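Local coordinates for putative Xylose isomerase (Rhodospirillum rubrum, PDB 3QXB), which binds two metal ions, iron or manganese, in a TIM barrel and may act as an isomerase, as xylose isomerase-like proteins do, at residues Tyr243-Thr248 with Gln267-Phe272; Gln247-Gly250 with His255-Phe258. One frame throughout, in Å; residues are numbered along the deposited sequence.

Contact 1 (Tyr243-Thr248 with Gln267-Phe272); sequences YHIQQT and QRLQDF. With FE (Fe (III) ion), chain E.
Ile245 and Leu269 meet through their methyl groups, and Tyr243 meets Phe272 two residues earlier on the strand. These are the two apolar pairs of the contact. Ile245 CD1 lies 3.7 Å from Leu269 CD1. Ile245 CG2 sits 3.8 Å from Leu269 CD2, so both methyls of the leucine are engaged. In the aromatic pair, Tyr243 OH comes to the rim of the Phe272 ring, in the plane of that ring, 3.7 Å from Phe272 CE2. With CG of Phe272 anti to its backbone N (chi1 180°), the ring reaches from the helix to the tyrosine. Phe283 of the next strand touches Ile245, Leu269 and Phe272, and Met229 and Met233 of helix 229-236 touch both aromatic rings.

Metal binding is the work of the strand's other face. His244 ND1 binds the iron at 2.2 Å, beside waters 1 and 2, with Glu178, Asp213 and Glu286 completing a site also seen with manganese. Gln53 OE1 is hydrogen-bonded to His244 NE2, so the imidazole is held at both nitrogens.

No hydrogen bond joins the two segments. Between them the strand and helix of this beta-alpha-beta unit meet through apolar packing alone, while the alternate residue His244 faces the metal.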
# COMPACT_ATOMS: atom_id res chain seq x y z
N TYR A 243 13.65 16.18 -3.42
CA TYR A 243 14.12 14.81 -3.60
C TYR A 243 13.59 13.87 -2.52
O TYR A 243 13.25 14.31 -1.42
CB TYR A 243 15.63 14.77 -3.53
CG TYR A 243 16.35 15.61 -4.55
CD1 TYR A 243 16.53 16.96 -4.35
CD2 TYR A 243 16.92 15.04 -5.70
CE1 TYR A 243 17.21 17.74 -5.30
CE2 TYR A 243 17.59 15.81 -6.64
CZ TYR A 243 17.73 17.17 -6.43
OH TYR A 243 18.42 18.00 -7.32
N HIS A 244 13.55 12.58 -2.85
CA HIS A 244 13.49 11.53 -1.85
C HIS A 244 14.86 10.89 -1.83
O HIS A 244 15.44 10.60 -2.90
CB HIS A 244 12.46 10.46 -2.16
CG HIS A 244 11.05 10.92 -1.98
ND1 HIS A 244 9.98 10.28 -2.57
CD2 HIS A 244 10.54 11.95 -1.27
CE1 HIS A 244 8.88 10.93 -2.26
NE2 HIS A 244 9.19 11.95 -1.47
N ILE A 245 15.38 10.67 -0.64
CA ILE A 245 16.64 9.96 -0.48
C ILE A 245 16.35 8.64 0.24
O ILE A 245 15.50 8.57 1.10
CB ILE A 245 17.71 10.83 0.23
CG1 ILE A 245 17.30 11.23 1.64
CG2 ILE A 245 18.11 12.09 -0.63
CD1 ILE A 245 18.45 11.91 2.44
N GLN A 246 17.10 7.61 -0.13
CA GLN A 246 17.03 6.27 0.46
C GLN A 246 18.33 5.56 0.14
O GLN A 246 19.10 6.00 -0.73
CB GLN A 246 15.89 5.47 -0.15
CG GLN A 246 15.77 5.70 -1.68
CD GLN A 246 15.17 4.50 -2.40
OE1 GLN A 246 15.63 3.36 -2.23
NE2 GLN A 246 14.15 4.75 -3.22
N GLN A 247 18.58 4.47 0.84
CA GLN A 247 19.71 3.62 0.56
C GLN A 247 19.20 2.50 -0.32
O GLN A 247 18.04 2.06 -0.21
CB GLN A 247 20.37 3.12 1.86
CG GLN A 247 21.65 2.35 1.74
CD GLN A 247 22.78 3.06 1.01
OE1 GLN A 247 22.72 3.22 -0.20
NE2 GLN A 247 23.85 3.40 1.73
N THR A 248 20.05 2.10 -1.26
CA THR A 248 19.66 1.10 -2.23
C THR A 248 20.90 0.43 -2.81
O THR A 248 21.99 0.99 -2.74
CB THR A 248 18.84 1.76 -3.36
OG1 THR A 248 18.49 0.78 -4.33
CG2 THR A 248 19.66 2.90 -4.03
N GLN A 267 27.80 10.55 2.16
CA GLN A 267 28.78 11.44 1.53
C GLN A 267 28.53 11.71 0.05
O GLN A 267 28.85 12.80 -0.44
CB GLN A 267 30.22 10.92 1.69
CG GLN A 267 31.26 11.99 1.31
CD GLN A 267 31.16 13.25 2.15
OE1 GLN A 267 30.96 13.18 3.36
NE2 GLN A 267 31.31 14.41 1.52
N ARG A 268 28.02 10.71 -0.67
CA ARG A 268 27.68 10.87 -2.08
C ARG A 268 26.53 11.90 -2.23
O ARG A 268 26.58 12.80 -3.08
CB ARG A 268 27.32 9.51 -2.70
CG ARG A 268 26.72 9.58 -4.09
CD ARG A 268 26.10 8.26 -4.52
NE ARG A 268 25.74 8.30 -5.94
CZ ARG A 268 25.45 7.25 -6.71
NH1 ARG A 268 25.48 6.01 -6.24
NH2 ARG A 268 25.14 7.46 -7.99
N LEU A 269 25.51 11.77 -1.39
CA LEU A 269 24.44 12.77 -1.30
C LEU A 269 24.99 14.16 -1.00
O LEU A 269 24.63 15.11 -1.68
CB LEU A 269 23.38 12.37 -0.26
CG LEU A 269 22.54 11.09 -0.46
CD1 LEU A 269 21.65 10.89 0.78
CD2 LEU A 269 21.64 11.17 -1.73
N GLN A 270 25.88 14.31 -0.03
CA GLN A 270 26.44 15.64 0.29
C GLN A 270 27.30 16.20 -0.86
O GLN A 270 27.26 17.40 -1.14
CB GLN A 270 27.24 15.57 1.58
CG GLN A 270 27.84 16.90 2.01
CD GLN A 270 26.78 17.90 2.38
OE1 GLN A 270 25.96 17.65 3.27
NE2 GLN A 270 26.77 19.03 1.71
N ASP A 271 28.04 15.34 -1.54
CA ASP A 271 28.84 15.75 -2.70
C ASP A 271 27.96 16.22 -3.88
O ASP A 271 28.33 17.13 -4.61
CB ASP A 271 29.77 14.61 -3.18
CG ASP A 271 30.89 14.31 -2.20
OD1 ASP A 271 31.26 15.18 -1.37
OD2 ASP A 271 31.43 13.18 -2.29
N PHE A 272 26.82 15.57 -4.07
CA PHE A 272 25.87 15.97 -5.09
C PHE A 272 25.27 17.31 -4.72
O PHE A 272 25.20 18.23 -5.56
CB PHE A 272 24.77 14.93 -5.21
CG PHE A 272 23.74 15.26 -6.23
CD1 PHE A 272 23.86 14.80 -7.52
CD2 PHE A 272 22.62 16.00 -5.87
CE1 PHE A 272 22.89 15.07 -8.48
CE2 PHE A 272 21.62 16.29 -6.83
CZ PHE A 272 21.78 15.83 -8.15
FE FE E . 9.77 8.20 -3.41
O HOH W 1 8.89 6.08 -3.72
O HOH W 2 7.54 8.49 -3.00

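Contact 2 (Gln247-Gly250 with His255-Phe258). With MN (manganese (II) ion), chain G; EDO (1,2-ethanediol), chain K.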
# COMPACT_ATOMS: atom_id res chain seq x y z
N GLN A 247 18.58 4.47 0.84
CA GLN A 247 19.71 3.62 0.56
C GLN A 247 19.20 2.50 -0.32
O GLN A 247 18.04 2.06 -0.21
CB GLN A 247 20.37 3.12 1.86
CG GLN A 247 21.65 2.35 1.74
CD GLN A 247 22.78 3.06 1.01
OE1 GLN A 247 22.72 3.22 -0.20
NE2 GLN A 247 23.85 3.40 1.73
N THR A 248 20.05 2.10 -1.26
CA THR A 248 19.66 1.10 -2.23
C THR A 248 20.90 0.43 -2.81
O THR A 248 21.99 0.99 -2.74
CB THR A 248 18.84 1.76 -3.36
OG1 THR A 248 18.49 0.78 -4.33
CG2 THR A 248 19.66 2.90 -4.03
N ASP A 249 20.74 -0.77 -3.35
CA ASP A 249 21.80 -1.41 -4.13
C ASP A 249 21.60 -1.17 -5.61
O ASP A 249 22.38 -1.62 -6.43
CB ASP A 249 21.88 -2.92 -3.84
CG ASP A 249 20.61 -3.65 -4.20
OD1 ASP A 249 19.64 -2.99 -4.63
OD2 ASP A 249 20.56 -4.87 -4.03
N GLY A 250 20.52 -0.48 -5.97
CA GLY A 250 20.28 -0.16 -7.36
C GLY A 250 19.68 -1.30 -8.17
O GLY A 250 19.55 -1.15 -9.37
N HIS A 255 14.38 1.44 -0.71
CA HIS A 255 14.01 2.33 0.38
C HIS A 255 14.62 1.86 1.69
O HIS A 255 13.95 1.88 2.72
CB HIS A 255 12.48 2.47 0.51
CG HIS A 255 11.83 3.14 -0.66
ND1 HIS A 255 11.79 4.51 -0.80
CD2 HIS A 255 11.25 2.62 -1.77
CE1 HIS A 255 11.21 4.80 -1.95
NE2 HIS A 255 10.86 3.68 -2.55
N TRP A 256 15.87 1.42 1.63
CA TRP A 256 16.61 1.06 2.81
C TRP A 256 16.97 2.31 3.57
O TRP A 256 17.04 3.41 3.01
CB TRP A 256 17.87 0.25 2.52
CG TRP A 256 17.64 -1.13 2.01
CD1 TRP A 256 16.56 -1.95 2.26
CD2 TRP A 256 18.50 -1.88 1.16
NE1 TRP A 256 16.69 -3.13 1.58
CE2 TRP A 256 17.88 -3.12 0.90
CE3 TRP A 256 19.74 -1.62 0.56
CZ2 TRP A 256 18.46 -4.10 0.08
CZ3 TRP A 256 20.33 -2.60 -0.24
CH2 TRP A 256 19.69 -3.83 -0.46
N SER A 257 17.22 2.14 4.86
CA SER A 257 17.73 3.23 5.66
C SER A 257 19.26 3.32 5.55
O SER A 257 19.91 2.44 4.99
CB SER A 257 17.30 3.03 7.09
OG SER A 257 18.29 2.31 7.78
N PHE A 258 19.84 4.39 6.09
CA PHE A 258 21.26 4.63 5.98
C PHE A 258 22.13 3.92 7.02
O PHE A 258 23.34 4.14 7.11
CB PHE A 258 21.52 6.13 5.88
CG PHE A 258 20.92 6.75 4.64
CD1 PHE A 258 21.62 6.75 3.45
CD2 PHE A 258 19.61 7.24 4.65
CE1 PHE A 258 21.07 7.28 2.32
CE2 PHE A 258 19.06 7.76 3.54
CZ PHE A 258 19.76 7.78 2.37
MN MN G . 10.06 4.22 -4.45
C1 EDO K . 14.64 -0.99 6.51
O1 EDO K . 13.91 -2.08 6.01
C2 EDO K . 15.99 -1.17 5.86
O2 EDO K . 16.66 0.05 6.01
O HOH W 3 24.42 3.91 4.52
O HOH W 1 8.89 6.08 -3.72
O HOH W 4 8.08 2.99 -3.77
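Gln247 and Trp256 form a single antiparallel bridge, a hydrogen-bonded pair, within the loop that follows strand 240-245 of the TIM barrel. Gln247 N gives a nearly straight bond to Trp256 O, at 2.9 Å and 167°. Trp256 N returns one to Gln247 O, also 2.9 Å but more bent, at 138°.

Both polar atoms of the Gln247 amide have partners. Its OE1 accepts from Val264 N as well as from Thr248 N. Its NE2 donates to water 3, which in turn donates to Phe258 O at 2.8 Å. The Phe258 ring lays one face against Gln247, with Gln247 CB 4.1 Å above the ring plane, offset toward the rim. Thr248 OG1 accepts from Gly250 N at 2.9 Å, an ST turn.

The Trp256 indole slants across the Thr248-Asp249 backbone, with Trp256 CZ3 3.6 Å from Asp249 N. Asp249 OD2 forms a salt bridge with Arg254, and OD1 accepts from Gln251 N. Replacing the indole with an alanine here is likely to uncover the Thr248 backbone and the Asp249 side chain.

His255 is a metal ligand, with His216 and Asp253, at a site also seen with iron. Glu286 O accepts from its ND1, which orients the ring. His255 NE2 binds the manganese at 2.1 Å.

Contacts 1 and 2 lie about 10 Å apart, centre to centre, on the same side of the chain's centre. Along the chain, strand 240-245 runs into the loop of contact 2, and helix 266-275 follows. Gln247 and Thr248 belong to both contacts. The two are also joined directly: Gln246 OE1 probably accepts a hydrogen bond from His255 N at 2.8 Å, and Leu269 CD1 packs against Phe258 CE1. Each contact supplies one histidine, His244 to one metal site and His255 to the other, and water 1 binds at both. One strand-loop-helix unit of the barrel thus carries ligands for both sites.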